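Local coordinates for protein arabinan endo-1,5-alpha-l-arabinosidase A (Cellvibrio cellulosa, PDB 1GYH) that cleaves alpha-1,5-linked arabinofuranosyl bonds of linear arabinan in plant cell walls, releasing almost exclusively arabinotriose, as a five-bladed beta-propeller glycoside hydrolase of family 43, at residues A129-A134 / W141-S146; G150-K155 / W169-K174; A189-P194 / A207-C212; T219-V224 / G247-K252; L274-Y279 / K288-N293. All blocks are in the same frame, centred on the assembly; numbering follows the deposited sequence. Where two conformers were deposited one is given.

How the interactions relate
Taken in chain order, the five contacts occupy three consecutive blades of the five-bladed propeller. Interactions 1 and 2 belong to one blade, joined where neighbouring strands 140-144 and 151-155 pair, M142 O to F154 N at 2.9 Å. Interactions 3 and 4 share the next blade, their centres about 9 Å apart, and 274-279/288-293 lies in the one after. The active site ties interactions 1, 3 and 4 together: E192, probably the proton donor, is hydrogen-bonded through OE1 to S146 OG (2.6 Å) and through OE2 to Y220 OH (2.6 Å). Interaction 5 reaches it through H277, beside D9. Apolar packing also joins the blades, A173 CB on I191 CD1 and L222 CD1 on L276 CD2.

Interaction 1 (A129-A134 / W141-S146); sequences APAIIA and WMSFGS
I132 lays its CD1 against CE of M142 at 3.8 Å, the two side chains slanting across each other on one face of a beta hairpin. The hairpin, strands 131-134 and 140-144, starts a blade of the propeller, and this face is turned to Y79 of strand 75-82. In M142, CG anti to the backbone N (chi1 177°) and an extended chi2 bring SD to 3.9 Å from P130 CB, and the bend at chi3 turns CE toward I132 CD1. On the other face I133 CG2 rests on W141 CB at 3.9 Å. The W141 ring has I133 O at its edge, in plane, while its NE1 is hydrogen-bonded to D135. A131 and S143 share that face, which packs on F195, P194 and I196 of strand 191-199.

Two hydrogen-bonded pairs, A131 with S143 and I133 with W141, knit the backbones; between them I132 CA and M142 CA approach W141 O and A131 O. Farther along, the hairpin leads into the catalytic cleft, where S146 is a probable substrate-binding residue. A129, an engineered alanine, is hydrogen-bonded through its N to S81 OG, and A129 O receives the CA-H of F144 at 3.4 Å. A water lies 2.9 Å from both S143 OG and A131 O, bonding weakly to the carbonyl and linking the serine hydroxyl to the opposite strand.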
# COMPACT_ATOMS: atom_id res chain seq x y z
N ALA A 129 5.73 1.95 -2.82
CA ALA A 129 4.44 1.26 -2.53
C ALA A 129 4.56 -0.25 -2.37
O ALA A 129 3.88 -1.00 -3.05
CB ALA A 129 3.34 1.63 -3.57
N PRO A 130 5.39 -0.70 -1.43
CA PRO A 130 5.55 -2.13 -1.16
C PRO A 130 4.32 -2.77 -0.51
O PRO A 130 3.56 -2.10 0.23
CB PRO A 130 6.72 -2.16 -0.18
CG PRO A 130 6.59 -0.92 0.53
CD PRO A 130 6.21 0.09 -0.50
N ALA A 131 4.14 -4.07 -0.80
CA ALA A 131 3.14 -4.91 -0.11
C ALA A 131 3.70 -6.33 0.02
O ALA A 131 4.22 -6.88 -0.97
CB ALA A 131 1.81 -4.90 -0.83
N ILE A 132 3.62 -6.92 1.22
CA ILE A 132 4.29 -8.19 1.48
C ILE A 132 3.27 -9.34 1.50
O ILE A 132 2.25 -9.22 2.15
CB ILE A 132 5.04 -8.16 2.84
CG1 ILE A 132 5.96 -6.91 2.98
CG2 ILE A 132 5.82 -9.43 3.06
CD1 ILE A 132 7.03 -6.76 1.89
N ILE A 133 3.59 -10.44 0.83
CA ILE A 133 2.69 -11.62 0.72
C ILE A 133 3.47 -12.92 0.82
O ILE A 133 4.50 -13.10 0.17
CB ILE A 133 1.84 -11.59 -0.58
CG1 ILE A 133 0.85 -12.78 -0.64
CG2 ILE A 133 2.74 -11.63 -1.87
CD1 ILE A 133 -0.26 -12.67 0.41
N ALA A 134 3.00 -13.85 1.65
CA ALA A 134 3.58 -15.17 1.71
C ALA A 134 2.75 -16.17 0.91
O ALA A 134 1.53 -16.02 0.80
CB ALA A 134 3.72 -15.65 3.12
N TRP A 141 7.25 -12.72 -0.55
CA TRP A 141 7.38 -11.89 -1.76
C TRP A 141 7.04 -10.42 -1.47
O TRP A 141 6.22 -10.11 -0.61
CB TRP A 141 6.45 -12.42 -2.87
CG TRP A 141 6.62 -13.90 -3.26
CD1 TRP A 141 6.12 -15.01 -2.60
CD2 TRP A 141 7.32 -14.41 -4.40
NE1 TRP A 141 6.49 -16.16 -3.25
CE2 TRP A 141 7.20 -15.82 -4.37
CE3 TRP A 141 8.03 -13.82 -5.46
CZ2 TRP A 141 7.78 -16.64 -5.34
CZ3 TRP A 141 8.59 -14.62 -6.42
CH2 TRP A 141 8.47 -16.02 -6.36
N MET A 142 7.67 -9.51 -2.22
CA MET A 142 7.24 -8.11 -2.26
C MET A 142 6.65 -7.77 -3.61
O MET A 142 7.27 -8.05 -4.66
CB MET A 142 8.43 -7.17 -1.94
CG MET A 142 8.06 -5.68 -2.03
SD MET A 142 9.43 -4.51 -1.73
CE MET A 142 9.72 -4.78 0.03
N SER A 143 5.46 -7.19 -3.61
CA SER A 143 4.94 -6.49 -4.76
C SER A 143 5.14 -4.99 -4.56
O SER A 143 5.15 -4.50 -3.45
CB SER A 143 3.45 -6.81 -5.02
OG SER A 143 2.59 -6.33 -3.98
N PHE A 144 5.27 -4.25 -5.64
CA PHE A 144 5.42 -2.80 -5.55
C PHE A 144 5.19 -2.17 -6.92
O PHE A 144 5.11 -2.87 -7.94
CB PHE A 144 6.83 -2.42 -5.03
CG PHE A 144 7.92 -2.57 -6.10
CD1 PHE A 144 8.53 -3.81 -6.32
CD2 PHE A 144 8.33 -1.48 -6.87
CE1 PHE A 144 9.50 -3.96 -7.28
CE2 PHE A 144 9.31 -1.63 -7.86
CZ PHE A 144 9.90 -2.85 -8.06
N GLY A 145 5.10 -0.85 -6.94
CA GLY A 145 5.19 -0.13 -8.21
C GLY A 145 4.20 1.00 -8.39
O GLY A 145 3.21 1.14 -7.64
N SER A 146 4.49 1.84 -9.39
CA SER A 146 3.67 3.04 -9.71
C SER A 146 4.13 3.60 -11.04
O SER A 146 5.30 3.94 -11.18
CB SER A 146 3.87 4.11 -8.62
OG SER A 146 3.15 5.32 -8.92
O HOH W 1 1.94 -8.27 -1.97

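Interaction 2 (G150-K155 / W169-K174); sequences GLKLFK and WHSIAK
The F154 ring and the six-membered ring of W169 lie as an offset stack, centroids 4.9 Å apart and planes at 19°. F154 CB sits over the pyrrole part of the indole, 3.6 Å from its centroid and almost on the normal. With CG of F154 held between its backbone N and carbonyl carbon (chi1 68°), the phenyl extends alongside the benzo ring, both side chains pointing the same way. K152 crosses W169 at about a right angle, its CB 4.0 Å from CZ3.

On the other face L151 CD1 touches A173 CB and L153 CB meets I172 CG2 at 3.9 Å. Both I172 and A173 belong to a beta bulge: L151 N bonds to A173 O while L151 O accepts from I172 N, so the pairing slips by one residue before K152 pairs with S171. Beyond the bulge L153 and H170 exchange two backbone bonds.

At the polar edge K152 bends at chi2 (-77°) and brings NZ to S171 OG, a hydrogen bond of 2.9 Å. W169 NE1 and H170 NE2 are bonded to Q167 and E168, residues just ahead of their strand. Strand 169-173 is the outermost of the four antiparallel strands of this propeller blade, its pairing interrupted by a beta bulge.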
# COMPACT_ATOMS: atom_id res chain seq x y z
N GLY A 150 4.83 -0.54 -14.78
CA GLY A 150 3.83 -1.14 -13.92
C GLY A 150 4.28 -1.81 -12.62
O GLY A 150 5.25 -1.40 -11.98
N LEU A 151 3.56 -2.89 -12.26
CA LEU A 151 3.66 -3.49 -10.94
C LEU A 151 4.44 -4.79 -11.02
O LEU A 151 4.25 -5.59 -11.93
CB LEU A 151 2.28 -3.68 -10.33
CG LEU A 151 1.28 -2.55 -10.45
CD1 LEU A 151 -0.02 -2.83 -9.69
CD2 LEU A 151 1.91 -1.19 -9.96
N LYS A 152 5.33 -4.98 -10.06
CA LYS A 152 6.26 -6.10 -10.03
C LYS A 152 6.20 -6.87 -8.72
O LYS A 152 5.77 -6.36 -7.69
CB LYS A 152 7.73 -5.63 -10.18
CG LYS A 152 8.09 -4.77 -11.42
CD LYS A 152 8.20 -5.58 -12.65
CE LYS A 152 8.80 -4.79 -13.86
NZ LYS A 152 8.67 -5.62 -15.09
N LEU A 153 6.66 -8.11 -8.79
CA LEU A 153 6.73 -9.02 -7.66
C LEU A 153 8.08 -9.68 -7.64
O LEU A 153 8.51 -10.21 -8.65
CB LEU A 153 5.64 -10.11 -7.81
CG LEU A 153 5.49 -11.08 -6.65
CD1 LEU A 153 4.65 -10.45 -5.53
CD2 LEU A 153 4.90 -12.49 -7.10
N PHE A 154 8.77 -9.70 -6.50
CA PHE A 154 10.03 -10.41 -6.44
C PHE A 154 10.18 -11.14 -5.14
O PHE A 154 9.59 -10.77 -4.14
CB PHE A 154 11.29 -9.50 -6.69
CG PHE A 154 11.56 -8.49 -5.61
CD1 PHE A 154 10.95 -7.25 -5.65
CD2 PHE A 154 12.43 -8.77 -4.56
CE1 PHE A 154 11.13 -6.32 -4.66
CE2 PHE A 154 12.65 -7.80 -3.55
CZ PHE A 154 11.99 -6.58 -3.61
N LYS A 155 11.00 -12.19 -5.17
CA LYS A 155 11.23 -13.00 -3.98
C LYS A 155 12.21 -12.38 -2.97
O LYS A 155 13.31 -11.89 -3.33
CB LYS A 155 11.66 -14.40 -4.39
CG LYS A 155 11.62 -15.43 -3.23
CD LYS A 155 11.54 -16.87 -3.82
CE LYS A 155 12.84 -17.52 -3.97
NZ LYS A 155 12.67 -18.94 -4.63
N TRP A 169 11.88 -12.54 -10.37
CA TRP A 169 10.94 -11.47 -10.59
C TRP A 169 9.81 -11.89 -11.49
O TRP A 169 10.01 -12.69 -12.38
CB TRP A 169 11.66 -10.29 -11.31
CG TRP A 169 12.56 -9.49 -10.37
CD1 TRP A 169 13.66 -9.96 -9.71
CD2 TRP A 169 12.41 -8.11 -9.97
NE1 TRP A 169 14.21 -8.95 -8.95
CE2 TRP A 169 13.46 -7.82 -9.07
CE3 TRP A 169 11.50 -7.09 -10.26
CZ2 TRP A 169 13.63 -6.56 -8.48
CZ3 TRP A 169 11.68 -5.82 -9.69
CH2 TRP A 169 12.72 -5.57 -8.81
N HIS A 170 8.67 -11.24 -11.32
CA HIS A 170 7.49 -11.40 -12.16
C HIS A 170 6.73 -10.09 -12.33
O HIS A 170 6.44 -9.36 -11.35
CB HIS A 170 6.50 -12.48 -11.56
CG HIS A 170 7.14 -13.81 -11.33
ND1 HIS A 170 7.26 -14.76 -12.32
CD2 HIS A 170 7.76 -14.32 -10.24
CE1 HIS A 170 7.94 -15.80 -11.85
NE2 HIS A 170 8.23 -15.56 -10.58
N SER A 171 6.34 -9.78 -13.56
CA SER A 171 5.39 -8.71 -13.79
C SER A 171 3.97 -9.19 -13.42
O SER A 171 3.62 -10.33 -13.76
CB SER A 171 5.41 -8.25 -15.25
OG SER A 171 6.71 -7.75 -15.60
N ILE A 172 3.19 -8.37 -12.75
CA ILE A 172 1.84 -8.76 -12.32
C ILE A 172 0.72 -7.87 -12.86
O ILE A 172 -0.40 -8.33 -13.04
CB ILE A 172 1.76 -8.96 -10.75
CG1 ILE A 172 2.09 -7.68 -9.96
CG2 ILE A 172 2.64 -10.18 -10.34
CD1 ILE A 172 1.92 -7.74 -8.41
N ALA A 173 0.99 -6.58 -13.14
CA ALA A 173 -0.00 -5.72 -13.76
C ALA A 173 0.70 -4.59 -14.51
O ALA A 173 1.70 -4.10 -14.04
CB ALA A 173 -0.96 -5.14 -12.76
N LYS A 174 0.10 -4.17 -15.62
CA LYS A 174 0.70 -3.16 -16.52
C LYS A 174 -0.39 -2.45 -17.30
O LYS A 174 -1.45 -3.04 -17.60
CB LYS A 174 1.65 -3.83 -17.54
CG LYS A 174 2.88 -4.58 -17.02
CD LYS A 174 3.67 -5.11 -18.23
CE LYS A 174 4.30 -6.45 -18.11
NZ LYS A 174 4.83 -6.95 -19.47

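Interaction 3 (A189-P194 / A207-C212); sequences AQIEAP and ASWGLC
The W209 indole meets I191 at its edge: I191 CD1 lies in the ring plane, 3.9 Å from NE1, and CG1 is 3.9 Å from CD1 of the indole. The planar amide of Q190 packs on L211, whose CD2 comes to 3.5 Å from Q190 CD, while NE2 lies beside G210 CA. An extended Q190 chain (chi2 172°) carries the amide out to that leucine.

E192 and S208 form a hydrogen-bonded antiparallel pair, closing the open end of the hairpin of strands 191-199 and 202-209. Farther out G210 N reaches Q190 O at 3.0 Å from above the carbonyl plane, where Q190 centres an inverse gamma turn.

E192 is probably the proton donor and a substrate-binding residue. Its OE1 is hydrogen-bonded to S146 and its OE2 to Y220, and a water near OE2 accepts from C212 N. S208 OG donates to a second water and is bonded to H262 N. Gripped at both oxygens, the carboxylate is fixed in rotation at the catalytic cleft.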
# COMPACT_ATOMS: atom_id res chain seq x y z
N ALA A 189 0.35 5.40 -18.02
CA ALA A 189 -0.05 4.18 -17.32
C ALA A 189 -0.40 4.51 -15.83
O ALA A 189 0.45 4.40 -14.95
CB ALA A 189 1.07 3.18 -17.43
N GLN A 190 -1.63 4.95 -15.59
CA GLN A 190 -2.05 5.40 -14.26
C GLN A 190 -2.49 4.18 -13.45
O GLN A 190 -3.69 3.90 -13.32
CB GLN A 190 -3.17 6.46 -14.37
CG GLN A 190 -2.79 7.69 -15.27
CD GLN A 190 -3.89 8.66 -15.58
OE1 GLN A 190 -3.62 9.74 -16.21
NE2 GLN A 190 -5.11 8.37 -15.15
N ILE A 191 -1.49 3.45 -12.97
CA ILE A 191 -1.64 2.26 -12.15
C ILE A 191 -0.60 2.25 -11.08
O ILE A 191 0.59 2.48 -11.36
CB ILE A 191 -1.55 0.93 -13.01
CG1 ILE A 191 -1.74 -0.29 -12.09
CG2 ILE A 191 -0.21 0.79 -13.82
CD1 ILE A 191 -1.77 -1.62 -12.80
N GLU A 192 -1.00 1.99 -9.84
CA GLU A 192 -0.04 1.92 -8.72
C GLU A 192 -0.59 1.15 -7.50
O GLU A 192 -1.76 0.81 -7.45
CB GLU A 192 0.41 3.35 -8.27
CG GLU A 192 -0.68 4.20 -7.62
CD GLU A 192 -0.26 5.64 -7.35
OE1 GLU A 192 0.89 6.03 -7.75
OE2 GLU A 192 -1.09 6.38 -6.74
N ALA A 193 0.27 0.97 -6.52
CA ALA A 193 -0.10 0.57 -5.16
C ALA A 193 -0.71 -0.85 -5.12
O ALA A 193 -1.83 -1.03 -4.66
CB ALA A 193 -1.06 1.58 -4.54
N PRO A 194 0.05 -1.86 -5.51
CA PRO A 194 -0.50 -3.22 -5.47
C PRO A 194 -0.75 -3.67 -4.03
O PRO A 194 -0.03 -3.29 -3.09
CB PRO A 194 0.60 -4.08 -6.04
CG PRO A 194 1.89 -3.32 -5.69
CD PRO A 194 1.47 -1.84 -5.90
N ALA A 207 -5.37 -3.01 -7.04
CA ALA A 207 -4.56 -1.93 -7.58
C ALA A 207 -5.39 -0.67 -7.72
O ALA A 207 -6.62 -0.71 -7.87
CB ALA A 207 -3.97 -2.33 -8.95
N SER A 208 -4.69 0.47 -7.66
CA SER A 208 -5.31 1.77 -7.80
C SER A 208 -5.09 2.27 -9.24
O SER A 208 -3.98 2.24 -9.74
CB SER A 208 -4.72 2.74 -6.76
OG SER A 208 -5.09 2.39 -5.42
N TRP A 209 -6.17 2.69 -9.89
CA TRP A 209 -6.13 3.25 -11.24
C TRP A 209 -6.47 4.73 -11.18
O TRP A 209 -7.23 5.20 -10.30
CB TRP A 209 -7.14 2.55 -12.17
CG TRP A 209 -6.68 1.26 -12.85
CD1 TRP A 209 -5.52 0.54 -12.63
CD2 TRP A 209 -7.40 0.51 -13.84
NE1 TRP A 209 -5.49 -0.57 -13.44
CE2 TRP A 209 -6.62 -0.60 -14.20
CE3 TRP A 209 -8.64 0.69 -14.48
CZ2 TRP A 209 -7.03 -1.54 -15.15
CZ3 TRP A 209 -9.05 -0.26 -15.43
CH2 TRP A 209 -8.25 -1.34 -15.76
N GLY A 210 -5.89 5.50 -12.10
CA GLY A 210 -6.25 6.90 -12.27
C GLY A 210 -5.38 7.83 -11.43
O GLY A 210 -4.30 7.42 -10.96
N LEU A 211 -5.87 9.06 -11.20
CA LEU A 211 -5.09 10.10 -10.54
C LEU A 211 -5.59 10.48 -9.15
O LEU A 211 -6.72 10.94 -8.98
CB LEU A 211 -5.03 11.37 -11.40
CG LEU A 211 -4.44 11.22 -12.80
CD1 LEU A 211 -4.41 12.59 -13.52
CD2 LEU A 211 -3.07 10.62 -12.77
N CYS A 212 -4.71 10.31 -8.17
CA CYS A 212 -4.90 10.80 -6.80
C CYS A 212 -4.53 12.28 -6.65
O CYS A 212 -4.00 12.95 -7.58
CB CYS A 212 -4.03 10.01 -5.84
SG CYS A 212 -2.28 10.57 -5.74
O HOH W 2 -2.24 8.33 -8.92
O HOH W 3 -4.46 0.07 -4.25

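Interaction 4 (T219-V224 / G247-K252); sequences TYHLVV and GSLLIK
L222 CD1 packs on I251 CG2 at 3.8 Å, the two side chains running side by side in the same direction. L250 adds its CB to the backbone carbonyl of L222, 3.7 Å away, so two successive residues of strand 248-251 face one leucine: a classic beta bulge. Its bonds are L222 N to I251 O and L250 N to L222 O, the latter 2.9 Å long with the donor tilted 30° from the carbonyl plane. Past the bulge V224 and S248 exchange backbone bonds, and V223 CA comes within 3.1 Å of S248 O, with V223 CB also resting on that carbonyl.

On the side of V223, the L249 and H221 side chains cross at about a right angle, L249 CD1 4.0 Å from H221 CD2. H221 CB also touches K252 CB at 3.9 Å. The imidazole is fixed by ND1, which donates in the ring plane to T219 O at 2.9 Å.

In the next shell W209 touches H221 and V223, N263 of the following blade meets L222, and S248 OG is bonded to K237 N. Strand 248-251, the outermost of its blade, is therefore joined to its neighbour by polar bonds between backbones, while aliphatic groups make an apolar seam to the next blade, L222 with L276 and L250 with L274.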
# COMPACT_ATOMS: atom_id res chain seq x y z
N THR A 219 -9.58 11.02 -10.15
CA THR A 219 -10.24 9.87 -10.78
C THR A 219 -9.83 8.56 -10.10
O THR A 219 -10.18 7.48 -10.58
CB THR A 219 -9.86 9.77 -12.27
OG1 THR A 219 -8.43 9.69 -12.40
CG2 THR A 219 -10.33 10.97 -13.10
N TYR A 220 -9.06 8.66 -9.02
CA TYR A 220 -8.51 7.51 -8.29
C TYR A 220 -9.64 6.53 -7.89
O TYR A 220 -10.67 6.93 -7.38
CB TYR A 220 -7.81 7.97 -7.02
CG TYR A 220 -6.55 7.27 -6.54
CD1 TYR A 220 -5.52 6.94 -7.40
CD2 TYR A 220 -6.34 7.08 -5.18
CE1 TYR A 220 -4.35 6.35 -6.94
CE2 TYR A 220 -5.16 6.49 -4.70
CZ TYR A 220 -4.15 6.15 -5.59
OH TYR A 220 -2.95 5.60 -5.16
N HIS A 221 -9.42 5.26 -8.17
CA HIS A 221 -10.37 4.17 -7.81
C HIS A 221 -9.67 2.82 -7.75
O HIS A 221 -8.48 2.71 -8.09
CB HIS A 221 -11.55 4.12 -8.80
CG HIS A 221 -11.18 3.76 -10.21
ND1 HIS A 221 -10.54 4.63 -11.06
CD2 HIS A 221 -11.38 2.62 -10.92
CE1 HIS A 221 -10.37 4.05 -12.24
NE2 HIS A 221 -10.90 2.84 -12.18
N LEU A 222 -10.40 1.79 -7.29
CA LEU A 222 -9.82 0.46 -7.09
C LEU A 222 -10.38 -0.57 -8.06
O LEU A 222 -11.59 -0.63 -8.29
CB LEU A 222 -10.09 -0.02 -5.67
CG LEU A 222 -9.48 0.79 -4.53
CD1 LEU A 222 -9.89 0.21 -3.17
CD2 LEU A 222 -7.94 0.75 -4.64
N VAL A 223 -9.46 -1.36 -8.60
CA VAL A 223 -9.73 -2.51 -9.44
C VAL A 223 -9.07 -3.75 -8.85
O VAL A 223 -8.21 -3.68 -7.94
CB VAL A 223 -9.22 -2.33 -10.91
CG1 VAL A 223 -9.93 -1.16 -11.58
CG2 VAL A 223 -7.73 -2.18 -10.99
N VAL A 224 -9.52 -4.92 -9.35
CA VAL A 224 -9.07 -6.21 -8.81
C VAL A 224 -8.95 -7.28 -9.92
O VAL A 224 -9.67 -7.24 -10.93
CB VAL A 224 -10.09 -6.71 -7.66
CG1 VAL A 224 -11.41 -7.15 -8.25
CG2 VAL A 224 -9.49 -7.85 -6.86
N GLY A 247 -8.58 -5.56 -15.30
CA GLY A 247 -8.91 -5.16 -13.93
C GLY A 247 -10.40 -4.85 -13.84
O GLY A 247 -10.95 -4.03 -14.62
N SER A 248 -11.07 -5.47 -12.87
CA SER A 248 -12.49 -5.23 -12.64
C SER A 248 -12.70 -4.25 -11.51
O SER A 248 -12.05 -4.34 -10.46
CB SER A 248 -13.23 -6.54 -12.31
OG SER A 248 -13.22 -7.42 -13.44
N LEU A 249 -13.65 -3.36 -11.71
CA LEU A 249 -14.04 -2.37 -10.72
C LEU A 249 -14.46 -2.96 -9.37
O LEU A 249 -15.33 -3.84 -9.32
CB LEU A 249 -15.15 -1.45 -11.26
CG LEU A 249 -15.72 -0.45 -10.24
CD1 LEU A 249 -14.65 0.54 -9.83
CD2 LEU A 249 -16.97 0.28 -10.72
N LEU A 250 -13.85 -2.48 -8.30
CA LEU A 250 -14.28 -2.80 -6.93
C LEU A 250 -15.08 -1.67 -6.28
O LEU A 250 -16.19 -1.88 -5.76
CB LEU A 250 -13.08 -3.13 -6.06
CG LEU A 250 -13.39 -3.42 -4.58
CD1 LEU A 250 -14.33 -4.66 -4.49
CD2 LEU A 250 -12.16 -3.65 -3.79
N ILE A 251 -14.52 -0.46 -6.30
CA ILE A 251 -15.20 0.70 -5.76
C ILE A 251 -14.56 1.95 -6.38
O ILE A 251 -13.32 2.01 -6.53
CB ILE A 251 -15.12 0.77 -4.21
CG1 ILE A 251 -15.91 1.95 -3.64
CG2 ILE A 251 -13.62 0.66 -3.69
CD1 ILE A 251 -16.14 1.85 -2.07
N LYS A 252 -15.44 2.89 -6.70
CA LYS A 252 -15.12 4.22 -7.18
C LYS A 252 -15.84 5.27 -6.37
O LYS A 252 -16.72 5.00 -5.54
CB LYS A 252 -15.47 4.39 -8.66
CG LYS A 252 -16.96 4.31 -9.05
CD LYS A 252 -17.21 4.35 -10.58
CE LYS A 252 -18.73 4.23 -10.87
NZ LYS A 252 -19.15 4.70 -12.23

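Interaction 5 (L274-Y279 / K288-N293); sequences LVLHAY and KLKILN
V275 CG1 meets L289 CD1 at 4.0 Å, the two side chains slanting past each other on the face that turns to M12 of strand 11-15 and to Y312. On the other face L276 CD1 rests on K290 CB at 3.8 Å and L276 CG approaches L292 CD1. To do so L276 places CG between its backbone N and carbonyl carbon (chi1 60°).

Backbone bonds are regular: L274 with L292, L276 with K290 and A278 with K288 each exchange two, six in all. Between these pairs CA-H groups lean on carbonyls, H277 CA being 3.3 Å from K288 O.

Polar ends find partners beyond the two segments: K288 NZ forms salt bridges with E280 and D283 of the hairpin itself, and K290 NZ bonds to the Y312 and L309 carbonyls and to Q4. H277 ND1 is hydrogen-bonded to the backbone N of D9, probably the catalytic proton acceptor, which would help position it.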
# COMPACT_ATOMS: atom_id res chain seq x y z
N LEU A 274 -11.58 -4.14 3.96
CA LEU A 274 -10.88 -3.29 2.99
C LEU A 274 -10.54 -1.94 3.72
O LEU A 274 -11.41 -1.35 4.35
CB LEU A 274 -11.81 -3.01 1.82
CG LEU A 274 -11.17 -2.21 0.66
CD1 LEU A 274 -10.18 -2.99 -0.08
CD2 LEU A 274 -12.23 -1.71 -0.30
N VAL A 275 -9.29 -1.49 3.61
CA VAL A 275 -8.76 -0.29 4.34
C VAL A 275 -8.22 0.67 3.26
O VAL A 275 -7.43 0.27 2.42
CB VAL A 275 -7.66 -0.68 5.34
CG1 VAL A 275 -7.13 0.52 6.18
CG2 VAL A 275 -8.20 -1.70 6.34
N LEU A 276 -8.68 1.90 3.24
CA LEU A 276 -8.31 2.86 2.18
C LEU A 276 -8.43 4.32 2.62
O LEU A 276 -8.93 4.62 3.71
CB LEU A 276 -9.19 2.62 0.93
CG LEU A 276 -10.72 2.75 1.01
CD1 LEU A 276 -11.14 4.21 1.12
CD2 LEU A 276 -11.35 2.19 -0.22
N HIS A 277 -7.94 5.24 1.78
CA HIS A 277 -8.24 6.66 1.99
C HIS A 277 -9.19 7.17 0.93
O HIS A 277 -9.22 6.64 -0.19
CB HIS A 277 -6.98 7.53 2.10
CG HIS A 277 -6.24 7.74 0.81
ND1 HIS A 277 -5.02 7.16 0.55
CD2 HIS A 277 -6.54 8.49 -0.28
CE1 HIS A 277 -4.59 7.54 -0.64
NE2 HIS A 277 -5.50 8.33 -1.18
N ALA A 278 -9.95 8.19 1.29
CA ALA A 278 -10.93 8.78 0.42
C ALA A 278 -11.00 10.29 0.65
O ALA A 278 -11.06 10.74 1.79
CB ALA A 278 -12.32 8.11 0.63
N TYR A 279 -11.08 11.06 -0.45
CA TYR A 279 -11.03 12.53 -0.35
C TYR A 279 -12.41 13.16 -0.14
O TYR A 279 -13.28 13.08 -1.02
CB TYR A 279 -10.33 13.11 -1.62
CG TYR A 279 -8.94 12.54 -1.93
CD1 TYR A 279 -7.79 12.94 -1.20
CD2 TYR A 279 -8.74 11.61 -2.94
CE1 TYR A 279 -6.51 12.39 -1.48
CE2 TYR A 279 -7.46 11.07 -3.21
CZ TYR A 279 -6.33 11.48 -2.50
OH TYR A 279 -5.04 10.93 -2.78
N LYS A 288 -9.55 10.97 4.27
CA LYS A 288 -9.92 10.37 5.53
C LYS A 288 -9.73 8.84 5.44
O LYS A 288 -9.88 8.24 4.36
CB LYS A 288 -11.38 10.68 5.85
CG LYS A 288 -11.76 12.14 5.92
CD LYS A 288 -10.92 12.97 6.86
CE LYS A 288 -11.48 14.40 7.07
NZ LYS A 288 -11.95 15.01 5.85
N LEU A 289 -9.40 8.23 6.58
CA LEU A 289 -9.44 6.78 6.75
C LEU A 289 -10.84 6.22 6.54
O LEU A 289 -11.83 6.75 7.07
CB LEU A 289 -8.99 6.41 8.16
CG LEU A 289 -9.07 4.90 8.46
CD1 LEU A 289 -8.08 4.13 7.64
CD2 LEU A 289 -8.83 4.68 9.91
N LYS A 290 -10.92 5.12 5.79
CA LYS A 290 -12.18 4.37 5.66
C LYS A 290 -11.87 2.85 5.76
O LYS A 290 -10.93 2.36 5.16
CB LYS A 290 -12.94 4.72 4.37
CG LYS A 290 -13.48 6.08 4.27
CD LYS A 290 -14.54 6.48 5.31
CE LYS A 290 -14.75 7.98 5.36
NZ LYS A 290 -15.83 8.45 6.29
N ILE A 291 -12.63 2.16 6.61
CA ILE A 291 -12.60 0.69 6.73
C ILE A 291 -14.01 0.18 6.35
O ILE A 291 -15.02 0.66 6.90
CB ILE A 291 -12.27 0.26 8.18
CG1 ILE A 291 -10.95 0.87 8.63
CG2 ILE A 291 -12.26 -1.29 8.28
CD1 ILE A 291 -10.51 0.53 9.99
N LEU A 292 -14.07 -0.70 5.36
CA LEU A 292 -15.31 -1.24 4.82
C LEU A 292 -15.33 -2.75 4.98
O LEU A 292 -14.27 -3.41 4.93
CB LEU A 292 -15.46 -0.95 3.32
CG LEU A 292 -15.58 0.54 2.90
CD1 LEU A 292 -14.25 1.08 2.81
CD2 LEU A 292 -16.25 0.68 1.51
N ASN A 293 -16.53 -3.31 5.17
CA ASN A 293 -16.68 -4.78 5.21
C ASN A 293 -16.55 -5.34 3.81
O ASN A 293 -17.17 -4.87 2.87
CB ASN A 293 -18.02 -5.18 5.88
CG ASN A 293 -18.12 -4.68 7.32
OD1 ASN A 293 -17.39 -5.16 8.20
ND2 ASN A 293 -19.02 -3.69 7.56